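Local coordinates for protein citrate synthase (Metallosphaera sedula, PDB 6ABX) that probably catalyses the condensation of oxaloacetate with acetyl-CoA and water to give citrate and CoA, feeding the tricarboxylic acid cycle, at residues L175-E180 against A329-I334; R30-F35 against A47-Y52; A116-A121 against D197-V202; A11-S16 against T337-E342. All coordinates share one frame; numbering follows the deposited sequence.

Contact 1 of 4, residues L175-E180 against A329-I334. With FLC (citrate anion), chain C.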
loop_
_atom_site.group_PDB
_atom_site.type_symbol
_atom_site.label_atom_id
_atom_site.label_comp_id
_atom_site.label_asym_id
_atom_site.label_seq_id
_atom_site.Cartn_x
_atom_site.Cartn_y
_atom_site.Cartn_z
ATOM N N LEU A 175 -11.253 -8.779 -18.640
ATOM C CA LEU A 175 -11.119 -9.984 -17.853
ATOM C C LEU A 175 -10.322 -9.776 -16.561
ATOM O O LEU A 175 -10.494 -10.609 -15.666
ATOM C CB LEU A 175 -10.445 -11.099 -18.645
ATOM C CG LEU A 175 -11.267 -11.656 -19.808
ATOM C CD1 LEU A 175 -10.502 -12.726 -20.576
ATOM C CD2 LEU A 175 -12.566 -12.223 -19.320
ATOM N N HIS A 176 -9.503 -8.727 -16.487
ATOM C CA HIS A 176 -8.657 -8.405 -15.339
ATOM C C HIS A 176 -9.202 -7.282 -14.439
ATOM O O HIS A 176 -8.535 -6.925 -13.473
ATOM C CB HIS A 176 -7.247 -8.068 -15.812
ATOM C CG HIS A 176 -6.475 -9.258 -16.278
ATOM N ND1 HIS A 176 -6.568 -9.732 -17.567
ATOM C CD2 HIS A 176 -5.590 -10.047 -15.638
ATOM C CE1 HIS A 176 -5.769 -10.803 -17.684
ATOM N NE2 HIS A 176 -5.202 -11.051 -16.497
ATOM N N MET A 177 -10.399 -6.712 -14.717
ATOM C CA MET A 177 -10.789 -5.486 -14.065
ATOM C C MET A 177 -11.124 -5.729 -12.592
ATOM O O MET A 177 -10.807 -4.848 -11.793
ATOM C CB MET A 177 -11.990 -4.868 -14.751
ATOM C CG MET A 177 -11.568 -4.165 -16.027
ATOM S SD MET A 177 -13.036 -3.493 -16.869
ATOM C CE MET A 177 -12.262 -2.636 -18.231
ATOM N N ASP A 178 -11.680 -6.898 -12.246
ATOM C CA ASP A 178 -11.943 -7.132 -10.840
ATOM C C ASP A 178 -11.995 -8.627 -10.539
ATOM O O ASP A 178 -12.410 -9.399 -11.380
ATOM C CB ASP A 178 -13.263 -6.537 -10.338
ATOM C CG ASP A 178 -13.281 -6.430 -8.814
ATOM O OD1 ASP A 178 -12.389 -5.731 -8.274
ATOM O OD2 ASP A 178 -14.101 -7.135 -8.166
ATOM N N HIS A 179 -11.667 -8.971 -9.277
ATOM C CA HIS A 179 -11.831 -10.374 -8.878
ATOM C C HIS A 179 -12.172 -10.449 -7.384
ATOM O O HIS A 179 -11.590 -11.250 -6.690
ATOM C CB HIS A 179 -10.644 -11.206 -9.291
ATOM C CG HIS A 179 -10.987 -12.619 -9.595
ATOM N ND1 HIS A 179 -10.440 -13.683 -8.897
ATOM C CD2 HIS A 179 -11.914 -13.141 -10.444
ATOM C CE1 HIS A 179 -10.957 -14.820 -9.360
ATOM N NE2 HIS A 179 -11.855 -14.522 -10.348
ATOM N N GLU A 180 -13.018 -9.528 -6.916
ATOM C CA GLU A 180 -13.510 -9.565 -5.527
ATOM C C GLU A 180 -12.257 -9.333 -4.631
ATOM O O GLU A 180 -11.414 -8.410 -4.835
ATOM C CB GLU A 180 -14.367 -10.852 -5.410
ATOM C CG GLU A 180 -15.641 -10.747 -4.527
ATOM C CD GLU A 180 -16.630 -11.920 -4.374
ATOM O OE1 GLU A 180 -16.567 -12.896 -5.161
ATOM O OE2 GLU A 180 -17.546 -11.861 -3.448
ATOM N N ALA A 329 -2.344 -4.416 -13.567
ATOM C CA ALA A 329 -2.697 -3.243 -12.740
ATOM C C ALA A 329 -3.530 -2.250 -13.536
ATOM O O ALA A 329 -4.455 -1.657 -12.982
ATOM C CB ALA A 329 -1.451 -2.574 -12.202
ATOM N N SER A 330 -3.227 -2.083 -14.845
ATOM C CA SER A 330 -3.892 -1.078 -15.664
ATOM C C SER A 330 -5.395 -1.378 -15.728
ATOM O O SER A 330 -6.187 -0.476 -15.769
ATOM C CB SER A 330 -3.295 -0.977 -17.061
ATOM O OG SER A 330 -3.762 -1.984 -17.936
ATOM N N ALA A 331 -5.785 -2.648 -15.668
ATOM C CA ALA A 331 -7.196 -3.034 -15.670
ATOM C C ALA A 331 -7.736 -3.099 -14.228
ATOM O O ALA A 331 -8.862 -2.614 -13.931
ATOM C CB ALA A 331 -7.328 -4.412 -16.319
ATOM N N ARG A 332 -6.918 -3.627 -13.322
ATOM C CA ARG A 332 -7.435 -3.972 -11.949
ATOM C C ARG A 332 -7.650 -2.698 -11.122
ATOM O O ARG A 332 -8.415 -2.689 -10.134
ATOM C CB ARG A 332 -6.519 -5.028 -11.304
ATOM C CG ARG A 332 -6.897 -5.391 -9.874
ATOM C CD ARG A 332 -8.273 -6.009 -9.763
ATOM N NE ARG A 332 -8.415 -7.162 -10.589
ATOM C CZ ARG A 332 -8.020 -8.414 -10.277
ATOM N NH1 ARG A 332 -7.427 -8.661 -9.094
ATOM N NH2 ARG A 332 -8.152 -9.365 -11.185
ATOM N N VAL A 333 -7.030 -1.567 -11.513
ATOM C CA VAL A 333 -7.242 -0.302 -10.860
ATOM C C VAL A 333 -8.712 0.081 -10.858
ATOM O O VAL A 333 -9.206 0.687 -9.893
ATOM C CB VAL A 333 -6.376 0.802 -11.458
ATOM C CG1 VAL A 333 -6.736 1.123 -12.891
ATOM C CG2 VAL A 333 -6.413 2.047 -10.611
ATOM N N ILE A 334 -9.451 -0.359 -11.863
ATOM C CA ILE A 334 -10.910 -0.078 -11.897
ATOM C C ILE A 334 -11.592 -0.809 -10.732
ATOM O O ILE A 334 -12.323 -0.240 -9.964
ATOM C CB ILE A 334 -11.491 -0.458 -13.264
ATOM C CG1 ILE A 334 -10.946 0.423 -14.390
ATOM C CG2 ILE A 334 -12.998 -0.381 -13.231
ATOM C CD1 ILE A 334 -11.002 -0.217 -15.755
HETATM C CAC FLC C . -7.214 -13.791 -6.488
HETATM C CA FLC C . -6.003 -13.944 -7.355
HETATM C CB FLC C . -5.969 -14.163 -8.845
HETATM C CBC FLC C . -5.324 -15.359 -9.541
HETATM C CG FLC C . -5.925 -13.149 -9.775
HETATM C CGC FLC C . -6.737 -12.008 -9.337
HETATM O OA1 FLC C . -6.854 -14.037 -5.280
HETATM O OA2 FLC C . -8.374 -13.339 -6.883
HETATM O OB1 FLC C . -4.409 -15.998 -8.963
HETATM O OB2 FLC C . -5.593 -15.660 -10.740
HETATM O OG1 FLC C . -6.535 -11.228 -8.409
HETATM O OG2 FLC C . -7.575 -11.889 -10.137
HETATM O OHB FLC C . -7.370 -14.550 -9.110
HETATM O O HOH W 1 -10.333 -10.442 -12.977
#

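Contact 2 of 4, residues R30-F35 against A47-Y52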
loop_
_atom_site.group_PDB
_atom_site.type_symbol
_atom_site.label_atom_id
_atom_site.label_comp_id
_atom_site.label_asym_id
_atom_site.label_seq_id
_atom_site.Cartn_x
_atom_site.Cartn_y
_atom_site.Cartn_z
ATOM N N ARG A 30 -21.300 -6.827 -11.458
ATOM C CA ARG A 30 -22.597 -6.150 -11.225
ATOM C C ARG A 30 -23.744 -6.970 -11.795
ATOM O O ARG A 30 -24.715 -6.387 -12.333
ATOM C CB ARG A 30 -22.568 -4.758 -11.824
ATOM C CG ARG A 30 -21.463 -3.908 -11.216
ATOM C CD ARG A 30 -22.015 -2.911 -10.242
ATOM N NE ARG A 30 -21.069 -1.912 -9.732
ATOM C CZ ARG A 30 -20.992 -1.587 -8.462
ATOM N NH1 ARG A 30 -21.854 -2.150 -7.616
ATOM N NH2 ARG A 30 -20.069 -0.710 -8.059
ATOM N N GLY A 31 -23.635 -8.281 -11.640
ATOM C CA GLY A 31 -24.666 -9.237 -12.020
ATOM C C GLY A 31 -24.612 -9.733 -13.446
ATOM O O GLY A 31 -25.353 -10.645 -13.813
ATOM N N TYR A 32 -23.763 -9.133 -14.281
ATOM C CA TYR A 32 -23.582 -9.555 -15.697
ATOM C C TYR A 32 -22.463 -10.604 -15.810
ATOM O O TYR A 32 -21.393 -10.436 -15.270
ATOM C CB TYR A 32 -23.255 -8.349 -16.578
ATOM C CG TYR A 32 -24.394 -7.358 -16.648
ATOM C CD1 TYR A 32 -25.453 -7.589 -17.501
ATOM C CD2 TYR A 32 -24.473 -6.273 -15.799
ATOM C CE1 TYR A 32 -26.508 -6.691 -17.557
ATOM C CE2 TYR A 32 -25.538 -5.387 -15.821
ATOM C CZ TYR A 32 -26.565 -5.601 -16.721
ATOM O OH TYR A 32 -27.639 -4.728 -16.783
ATOM N N SER A 33 -22.760 -11.667 -16.552
ATOM C CA SER A 33 -21.795 -12.754 -16.754
ATOM C C SER A 33 -20.559 -12.227 -17.493
ATOM O O SER A 33 -20.676 -11.533 -18.501
ATOM C CB SER A 33 -22.435 -13.842 -17.554
ATOM O OG SER A 33 -21.476 -14.753 -17.995
ATOM N N ILE A 34 -19.362 -12.645 -17.042
ATOM C CA ILE A 34 -18.144 -12.238 -17.729
ATOM C C ILE A 34 -18.151 -12.736 -19.179
ATOM O O ILE A 34 -17.593 -12.084 -20.045
ATOM C CB ILE A 34 -16.899 -12.710 -16.965
ATOM C CG1 ILE A 34 -15.630 -11.982 -17.449
ATOM C CG2 ILE A 34 -16.780 -14.216 -17.056
ATOM C CD1 ILE A 34 -15.629 -10.478 -17.208
ATOM N N PHE A 35 -18.786 -13.890 -19.447
ATOM C CA PHE A 35 -18.909 -14.398 -20.797
ATOM C C PHE A 35 -19.648 -13.405 -21.725
ATOM O O PHE A 35 -19.193 -13.145 -22.863
ATOM C CB PHE A 35 -19.520 -15.804 -20.812
ATOM C CG PHE A 35 -18.694 -16.870 -20.128
ATOM C CD1 PHE A 35 -17.655 -17.499 -20.779
ATOM C CD2 PHE A 35 -18.928 -17.199 -18.802
ATOM C CE1 PHE A 35 -16.888 -18.462 -20.126
ATOM C CE2 PHE A 35 -18.170 -18.173 -18.154
ATOM C CZ PHE A 35 -17.159 -18.816 -18.828
ATOM N N ALA A 47 -15.903 -0.473 -17.501
ATOM C CA ALA A 47 -15.404 0.477 -16.490
ATOM C C ALA A 47 -16.579 1.334 -15.988
ATOM O O ALA A 47 -16.755 1.506 -14.770
ATOM C CB ALA A 47 -14.319 1.351 -17.040
ATOM N N TYR A 48 -17.456 1.757 -16.908
ATOM C CA TYR A 48 -18.661 2.501 -16.511
ATOM C C TYR A 48 -19.500 1.647 -15.565
ATOM O O TYR A 48 -20.017 2.169 -14.538
ATOM C CB TYR A 48 -19.483 2.900 -17.739
ATOM C CG TYR A 48 -20.631 3.859 -17.459
ATOM C CD1 TYR A 48 -21.791 3.418 -16.847
ATOM C CD2 TYR A 48 -20.504 5.198 -17.749
ATOM C CE1 TYR A 48 -22.820 4.287 -16.545
ATOM C CE2 TYR A 48 -21.549 6.074 -17.520
ATOM C CZ TYR A 48 -22.679 5.624 -16.851
ATOM O OH TYR A 48 -23.663 6.536 -16.556
ATOM N N LEU A 49 -19.754 0.413 -15.979
ATOM C CA LEU A 49 -20.594 -0.512 -15.180
ATOM C C LEU A 49 -20.021 -0.675 -13.777
ATOM O O LEU A 49 -20.765 -0.570 -12.751
ATOM C CB LEU A 49 -20.682 -1.848 -15.888
ATOM C CG LEU A 49 -21.399 -2.960 -15.142
ATOM C CD1 LEU A 49 -22.873 -2.611 -14.929
ATOM C CD2 LEU A 49 -21.253 -4.230 -15.910
ATOM N N LEU A 50 -18.703 -0.913 -13.703
ATOM C CA LEU A 50 -18.119 -1.191 -12.397
ATOM C C LEU A 50 -18.201 0.040 -11.490
ATOM O O LEU A 50 -18.549 -0.077 -10.285
ATOM C CB LEU A 50 -16.668 -1.683 -12.592
ATOM C CG LEU A 50 -16.567 -3.118 -13.061
ATOM C CD1 LEU A 50 -15.146 -3.482 -13.492
ATOM C CD2 LEU A 50 -17.053 -4.100 -11.992
ATOM N N TRP A 51 -17.904 1.222 -12.015
ATOM C CA TRP A 51 -17.868 2.448 -11.193
ATOM C C TRP A 51 -19.269 2.961 -10.858
ATOM O O TRP A 51 -19.482 3.360 -9.735
ATOM C CB TRP A 51 -17.073 3.570 -11.853
ATOM C CG TRP A 51 -15.578 3.413 -11.690
ATOM C CD1 TRP A 51 -14.900 2.988 -10.592
ATOM C CD2 TRP A 51 -14.579 3.740 -12.671
ATOM N NE1 TRP A 51 -13.542 2.989 -10.819
ATOM C CE2 TRP A 51 -13.306 3.460 -12.081
ATOM C CE3 TRP A 51 -14.618 4.275 -13.965
ATOM C CZ2 TRP A 51 -12.115 3.672 -12.750
ATOM C CZ3 TRP A 51 -13.433 4.481 -14.623
ATOM C CH2 TRP A 51 -12.196 4.176 -14.020
ATOM N N TYR A 52 -20.203 2.892 -11.812
ATOM C CA TYR A 52 -21.520 3.595 -11.627
ATOM C C TYR A 52 -22.675 2.637 -11.381
ATOM O O TYR A 52 -23.766 3.113 -11.046
ATOM C CB TYR A 52 -21.791 4.480 -12.841
ATOM C CG TYR A 52 -20.785 5.578 -13.055
ATOM C CD1 TYR A 52 -20.585 6.555 -12.089
ATOM C CD2 TYR A 52 -19.996 5.646 -14.204
ATOM C CE1 TYR A 52 -19.662 7.567 -12.264
ATOM C CE2 TYR A 52 -19.081 6.671 -14.392
ATOM C CZ TYR A 52 -18.898 7.623 -13.404
ATOM O OH TYR A 52 -17.990 8.630 -13.556
#

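Contact 3 of 4, residues A116-A121 against D197-V202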
loop_
_atom_site.group_PDB
_atom_site.type_symbol
_atom_site.label_atom_id
_atom_site.label_comp_id
_atom_site.label_asym_id
_atom_site.label_seq_id
_atom_site.Cartn_x
_atom_site.Cartn_y
_atom_site.Cartn_z
ATOM N N ALA A 116 -9.874 8.077 -10.006
ATOM C CA ALA A 116 -9.823 6.696 -10.540
ATOM C C ALA A 116 -9.738 6.741 -12.073
ATOM O O ALA A 116 -8.978 6.027 -12.696
ATOM C CB ALA A 116 -11.024 5.923 -10.051
ATOM N N ILE A 117 -10.518 7.627 -12.663
ATOM C CA ILE A 117 -10.535 7.820 -14.134
ATOM C C ILE A 117 -9.172 8.327 -14.616
ATOM O O ILE A 117 -8.628 7.750 -15.584
ATOM C CB ILE A 117 -11.673 8.770 -14.567
ATOM C CG1 ILE A 117 -13.031 8.082 -14.422
ATOM C CG2 ILE A 117 -11.438 9.296 -15.981
ATOM C CD1 ILE A 117 -14.188 9.074 -14.476
ATOM N N LYS A 118 -8.558 9.274 -13.886
ATOM C CA LYS A 118 -7.251 9.745 -14.250
ATOM C C LYS A 118 -6.217 8.610 -14.232
ATOM O O LYS A 118 -5.401 8.455 -15.155
ATOM C CB LYS A 118 -6.821 10.903 -13.356
ATOM C CG LYS A 118 -7.523 12.212 -13.700
ATOM C CD LYS A 118 -7.146 13.325 -12.780
ATOM C CE LYS A 118 -7.635 14.642 -13.353
ATOM N NZ LYS A 118 -7.387 15.754 -12.415
ATOM N N MET A 119 -6.198 7.836 -13.161
ATOM C CA MET A 119 -5.227 6.738 -13.055
ATOM C C MET A 119 -5.449 5.717 -14.184
ATOM O O MET A 119 -4.493 5.213 -14.822
ATOM C CB MET A 119 -5.312 6.049 -11.688
ATOM C CG MET A 119 -4.729 6.881 -10.560
ATOM S SD MET A 119 -4.813 6.018 -8.982
ATOM C CE MET A 119 -6.310 6.708 -8.287
ATOM N N THR A 120 -6.705 5.383 -14.468
ATOM C CA THR A 120 -7.045 4.400 -15.448
ATOM C C THR A 120 -6.631 4.881 -16.852
ATOM O O THR A 120 -6.088 4.128 -17.642
ATOM C CB THR A 120 -8.547 4.081 -15.413
ATOM O OG1 THR A 120 -8.900 3.602 -14.103
ATOM C CG2 THR A 120 -8.954 3.083 -16.466
ATOM N N ALA A 121 -6.800 6.167 -17.128
ATOM C CA ALA A 121 -6.390 6.759 -18.379
ATOM C C ALA A 121 -4.874 6.791 -18.523
ATOM O O ALA A 121 -4.346 6.600 -19.640
ATOM C CB ALA A 121 -6.958 8.166 -18.551
ATOM N N ASP A 197 -6.095 8.895 1.022
ATOM C CA ASP A 197 -6.647 9.237 -0.309
ATOM C C ASP A 197 -6.583 8.040 -1.271
ATOM O O ASP A 197 -5.896 7.068 -1.045
ATOM C CB ASP A 197 -5.845 10.401 -0.856
ATOM C CG ASP A 197 -4.407 10.024 -1.122
ATOM O OD1 ASP A 197 -3.623 10.006 -0.153
ATOM O OD2 ASP A 197 -4.078 9.727 -2.302
ATOM N N ILE A 198 -7.313 8.159 -2.397
ATOM C CA ILE A 198 -7.469 7.054 -3.317
ATOM C C ILE A 198 -6.155 6.727 -4.037
ATOM O O ILE A 198 -5.901 5.537 -4.345
ATOM C CB ILE A 198 -8.611 7.337 -4.330
ATOM C CG1 ILE A 198 -9.000 6.111 -5.145
ATOM C CG2 ILE A 198 -8.334 8.520 -5.243
ATOM C CD1 ILE A 198 -9.508 4.953 -4.337
ATOM N N TYR A 199 -5.294 7.709 -4.289
ATOM C CA TYR A 199 -3.959 7.398 -4.866
ATOM C C TYR A 199 -3.130 6.555 -3.908
ATOM O O TYR A 199 -2.494 5.584 -4.358
ATOM C CB TYR A 199 -3.189 8.647 -5.295
ATOM C CG TYR A 199 -3.763 9.447 -6.434
ATOM C CD1 TYR A 199 -3.498 9.141 -7.763
ATOM C CD2 TYR A 199 -4.570 10.550 -6.182
ATOM C CE1 TYR A 199 -3.958 9.938 -8.803
ATOM C CE2 TYR A 199 -5.033 11.355 -7.206
ATOM C CZ TYR A 199 -4.731 11.057 -8.524
ATOM O OH TYR A 199 -5.197 11.881 -9.514
ATOM N N SER A 200 -3.119 6.898 -2.608
ATOM C CA SER A 200 -2.446 6.085 -1.577
ATOM C C SER A 200 -2.959 4.648 -1.616
ATOM O O SER A 200 -2.171 3.689 -1.583
ATOM C CB SER A 200 -2.662 6.684 -0.212
ATOM O OG SER A 200 -1.963 7.906 -0.070
ATOM N N SER A 201 -4.286 4.492 -1.755
ATOM C CA SER A 201 -4.890 3.112 -1.858
ATOM C C SER A 201 -4.299 2.338 -3.033
ATOM O O SER A 201 -3.873 1.168 -2.878
ATOM C CB SER A 201 -6.400 3.124 -1.964
ATOM O OG SER A 201 -6.919 3.589 -0.764
ATOM N N VAL A 202 -4.339 2.960 -4.213
ATOM C CA VAL A 202 -3.889 2.331 -5.417
ATOM C C VAL A 202 -2.388 2.031 -5.347
ATOM O O VAL A 202 -1.966 0.966 -5.805
ATOM C CB VAL A 202 -4.267 3.107 -6.685
ATOM C CG1 VAL A 202 -3.555 2.601 -7.959
ATOM C CG2 VAL A 202 -5.780 3.096 -6.881
#

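Contact 4 of 4, residues A11-S16 against T337-E342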
loop_
_atom_site.group_PDB
_atom_site.type_symbol
_atom_site.label_atom_id
_atom_site.label_comp_id
_atom_site.label_asym_id
_atom_site.label_seq_id
_atom_site.Cartn_x
_atom_site.Cartn_y
_atom_site.Cartn_z
ATOM N N ALA A 11 -14.667 -12.873 5.975
ATOM C CA ALA A 11 -15.272 -11.839 5.149
ATOM C C ALA A 11 -14.989 -10.470 5.753
ATOM O O ALA A 11 -15.425 -10.139 6.893
ATOM C CB ALA A 11 -16.750 -12.038 4.988
ATOM N N ILE A 12 -14.401 -9.604 4.916
ATOM C CA ILE A 12 -14.038 -8.261 5.383
ATOM C C ILE A 12 -14.973 -7.160 4.900
ATOM O O ILE A 12 -14.885 -6.004 5.387
ATOM C CB ILE A 12 -12.572 -7.971 5.046
ATOM C CG1 ILE A 12 -12.308 -8.028 3.542
ATOM C CG2 ILE A 12 -11.712 -8.911 5.873
ATOM C CD1 ILE A 12 -12.396 -6.694 2.918
ATOM N N LYS A 13 -15.862 -7.469 3.944
ATOM C CA LYS A 13 -16.807 -6.500 3.447
ATOM C C LYS A 13 -17.961 -7.225 2.753
ATOM O O LYS A 13 -17.852 -8.422 2.463
ATOM C CB LYS A 13 -16.189 -5.536 2.423
ATOM C CG LYS A 13 -15.634 -6.193 1.160
ATOM C CD LYS A 13 -15.944 -5.487 -0.119
ATOM C CE LYS A 13 -15.558 -4.042 -0.183
ATOM N NZ LYS A 13 -15.833 -3.453 -1.529
ATOM N N GLU A 14 -19.046 -6.499 2.603
ATOM C CA GLU A 14 -20.110 -6.931 1.681
ATOM C C GLU A 14 -19.875 -6.232 0.342
ATOM O O GLU A 14 -19.571 -5.055 0.330
ATOM C CB GLU A 14 -21.477 -6.565 2.244
ATOM C CG GLU A 14 -21.903 -7.477 3.372
ATOM C CD GLU A 14 -23.251 -7.137 4.007
ATOM O OE1 GLU A 14 -23.937 -6.190 3.518
ATOM O OE2 GLU A 14 -23.615 -7.839 4.977
ATOM N N THR A 15 -20.258 -6.911 -0.744
ATOM C CA THR A 15 -20.035 -6.332 -2.055
ATOM C C THR A 15 -21.208 -6.644 -2.961
ATOM O O THR A 15 -21.712 -7.767 -2.931
ATOM C CB THR A 15 -18.698 -6.753 -2.683
ATOM O OG1 THR A 15 -18.409 -5.893 -3.777
ATOM C CG2 THR A 15 -18.626 -8.178 -3.170
ATOM N N SER A 16 -21.420 -5.749 -3.927
ATOM C CA SER A 16 -22.324 -6.023 -5.047
ATOM C C SER A 16 -21.556 -5.900 -6.381
ATOM O O SER A 16 -22.154 -5.976 -7.435
ATOM C CB SER A 16 -23.482 -5.090 -5.003
ATOM O OG SER A 16 -23.062 -3.779 -5.278
ATOM N N THR A 337 -10.494 0.593 -7.198
ATOM C CA THR A 337 -11.140 1.865 -6.894
ATOM C C THR A 337 -12.660 1.724 -6.691
ATOM O O THR A 337 -13.216 2.409 -5.775
ATOM C CB THR A 337 -10.789 2.936 -7.926
ATOM O OG1 THR A 337 -11.149 2.525 -9.253
ATOM C CG2 THR A 337 -9.318 3.301 -7.908
ATOM N N ALA A 338 -13.320 0.833 -7.430
ATOM C CA ALA A 338 -14.724 0.545 -7.214
ATOM C C ALA A 338 -14.914 -0.050 -5.827
ATOM O O ALA A 338 -15.860 0.311 -5.118
ATOM C CB ALA A 338 -15.296 -0.362 -8.271
ATOM N N HIS A 339 -14.012 -0.941 -5.426
ATOM C CA HIS A 339 -14.125 -1.566 -4.102
ATOM C C HIS A 339 -13.962 -0.545 -2.984
ATOM O O HIS A 339 -14.668 -0.698 -1.936
ATOM C CB HIS A 339 -13.135 -2.734 -3.941
ATOM C CG HIS A 339 -13.701 -3.999 -4.469
ATOM N ND1 HIS A 339 -14.683 -4.736 -3.769
ATOM C CD2 HIS A 339 -13.509 -4.630 -5.644
ATOM C CE1 HIS A 339 -15.037 -5.772 -4.517
ATOM N NE2 HIS A 339 -14.281 -5.756 -5.664
ATOM N N VAL A 340 -13.011 0.390 -3.127
ATOM C CA VAL A 340 -12.780 1.408 -2.134
ATOM C C VAL A 340 -14.039 2.281 -2.054
ATOM O O VAL A 340 -14.529 2.529 -0.952
ATOM C CB VAL A 340 -11.490 2.189 -2.408
ATOM C CG1 VAL A 340 -11.330 3.430 -1.545
ATOM C CG2 VAL A 340 -10.270 1.287 -2.256
ATOM N N ASP A 341 -14.524 2.751 -3.204
ATOM C CA ASP A 341 -15.759 3.619 -3.257
ATOM C C ASP A 341 -16.921 2.952 -2.511
ATOM O O ASP A 341 -17.615 3.608 -1.718
ATOM C CB ASP A 341 -16.091 3.979 -4.697
ATOM C CG ASP A 341 -17.079 5.123 -4.869
ATOM O OD1 ASP A 341 -17.010 6.103 -4.112
ATOM O OD2 ASP A 341 -17.860 5.045 -5.801
ATOM N N GLU A 342 -17.121 1.661 -2.741
ATOM C CA GLU A 342 -18.206 0.920 -2.135
ATOM C C GLU A 342 -18.026 0.868 -0.616
ATOM O O GLU A 342 -18.984 1.132 0.111
ATOM C CB GLU A 342 -18.266 -0.475 -2.751
ATOM C CG GLU A 342 -19.287 -1.366 -2.135
ATOM C CD GLU A 342 -19.298 -2.752 -2.734
ATOM O OE1 GLU A 342 -18.268 -3.485 -2.575
ATOM O OE2 GLU A 342 -20.356 -3.113 -3.333
HETATM O O HOH W 2 -21.449 -1.115 -5.031
#

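Contact 1 of 4, residues L175-E180 against A329-I334
The buried contact between H176-H179 and helix 324-343 is a ligand-binding one, setting R332 and H179 side by side on a bound citrate in the active site. R332 is bent at chi2 and chi3 (62° and 56°), which folds its chain back along the loop. There NE donates to H176 O at 2.9 Å, from above the carbonyl plane, while the guanidinium carries H179 N over one face. With that rotation fixed, NH1 meets citrate OG1 and NH2 meets OG2, each at 2.8 Å and nearly straight, a two-pronged grip on one carboxylate. H179 ND1 holds another carboxylate through OA2 at 2.9 Å; its NE2 is bonded to Y256. Both residues belong to the oxaloacetate-binding site, and N305, R262 and, from the second subunit, R351 also hydrogen-bond the citrate. Farther back, M177 CE lies 3.7 Å from I334 CD1, and H176 CB abuts A331 CB. Helix 43-52 packs on M177, helix 261-270 borders R332 and H179, and helix 112-134 touches I334.

Contact 2 of 4, residues R30-F35 against A47-Y52
R30 reaches from the turn after strand 26-29 to the C-terminal end of helix 43-52, where its guanidinium serves backbone carbonyls. The grip is side-on and falls on one atom: L50 O accepts from R30 NH2 at 2.8 Å, nearly along the C=O axis, and from R30 NE at 3.2 Å, above the carbonyl plane. The acceptor lies almost in the guanidinium plane, 3° out of it. A weak bond also runs from R30 NE to L49 O at 3.3 Å. The bend at chi2 (-104°) lets NE reach the carbonyls while R30 CB, 3.8 Å from L49 CD1, and CG lie along the L49 side chain, running antiparallel to it. L49 CD2 in turn meets Y32 CD2 at 3.8 Å. Nearby, S33 OG caps helix 34-40 by a weak bond from F35 N, and W51 NE1 is satisfied by T337. The last carbonyls of a helix lack i+4 donors, and a cationic donor there probably interacts favourably with the helix dipole as well as with L50 O.

Contact 3 of 4, residues A116-A121 against D197-V202
M119 carries the packing between helix 112-134 and the first turn of helix 198-209, whose short axes pass 11.1 Å apart at an angle of 42°. Its thioether is lodged between Y199, V202 and I198. The sulfur SD lies 3.6 Å from Y199 CD1 and oblique to the ring, a Met-aromatic contact, and 3.7 Å from V202 CG2. A bend at M119 chi3 (-97°) turns the methyl out of line with the chain and over the ring face, where CE stands 4.2 Å from the Y199 centroid in a CH-pi contact. M119 CE also touches I198 CG2 at 4.1 Å.

Contact is looser toward the surface. The extended chain of K118, partly exposed, crosses Y199 obliquely and comes no nearer than CD to OH, 4.1 Å; the hydroxyl is hydrogen-bonded to D106. At the start of helix 198-209, away from M119, D197 caps the N-terminus through OD2, which accepts from S200 N at 3.0 Å, and its OD1 forms a salt bridge with K210 of the second subunit. Helix 91-105 closes over M119 and Y199, helix 324-343 lies against I198 and V202, and W51 of helix 43-52 packs on A116 and T120.

Contact 4 of 4, residues A11-S16 against T337-E342
K13 extends from strand 11-15 to helix 324-343, which runs almost perpendicular to it, and places its ammonium between H339 and E342. CG lies between the backbone N and the carbonyl carbon (chi1 61°), and bends at chi2 and chi3 steer the chain beyond CG toward the helix. CD approaches E342 OE1 and H339 ND1, both at 3.9 Å, and CE comes slightly closer to the same atoms. At the tip NZ is gripped three times: by E342 OE1 in a 2.7 Å salt bridge on the anti lone pair, by H339 ND1 at 2.8 Å close to the imidazole plane, and by H339 O at 3.0 Å. T15 OG1 takes the syn lone pair of the same E342 oxygen at 2.7 Å, while S16 N donates to OE2 at 2.9 Å, holding the carboxylate from both oxygens. H339 NE2 is bonded to D178. Strand 11-15 pairs in parallel with a strand of the second subunit, helix 183-192 borders I12 and H339, and helices 112-134 and 198-209 pack on the same helix 324-343.

Overall arrangement
Helix 324-343 ties the set together, contributing R332 to contact 1 and H339 and E342 to contact 4, whose centres lie about 14 Å apart. D178 of contact 1 joins them through OD2, 2.9 Å from H339 NE2 in a probable hydrogen bond. Contact 2 is linked to contact 4 by W51 NE1 and T337 OG1, 2.9 Å apart, and to contact 1 by L50 packing on M177 and I334. Contact 3 backs the same helix, V202 meeting V333 and T337. Citrate touches contact 1 directly. The side chain of H339 is about 10 Å from the bound citrate, and the side chain of L50 is about 12 Å from the bound citrate. All four contacts reach the second subunit.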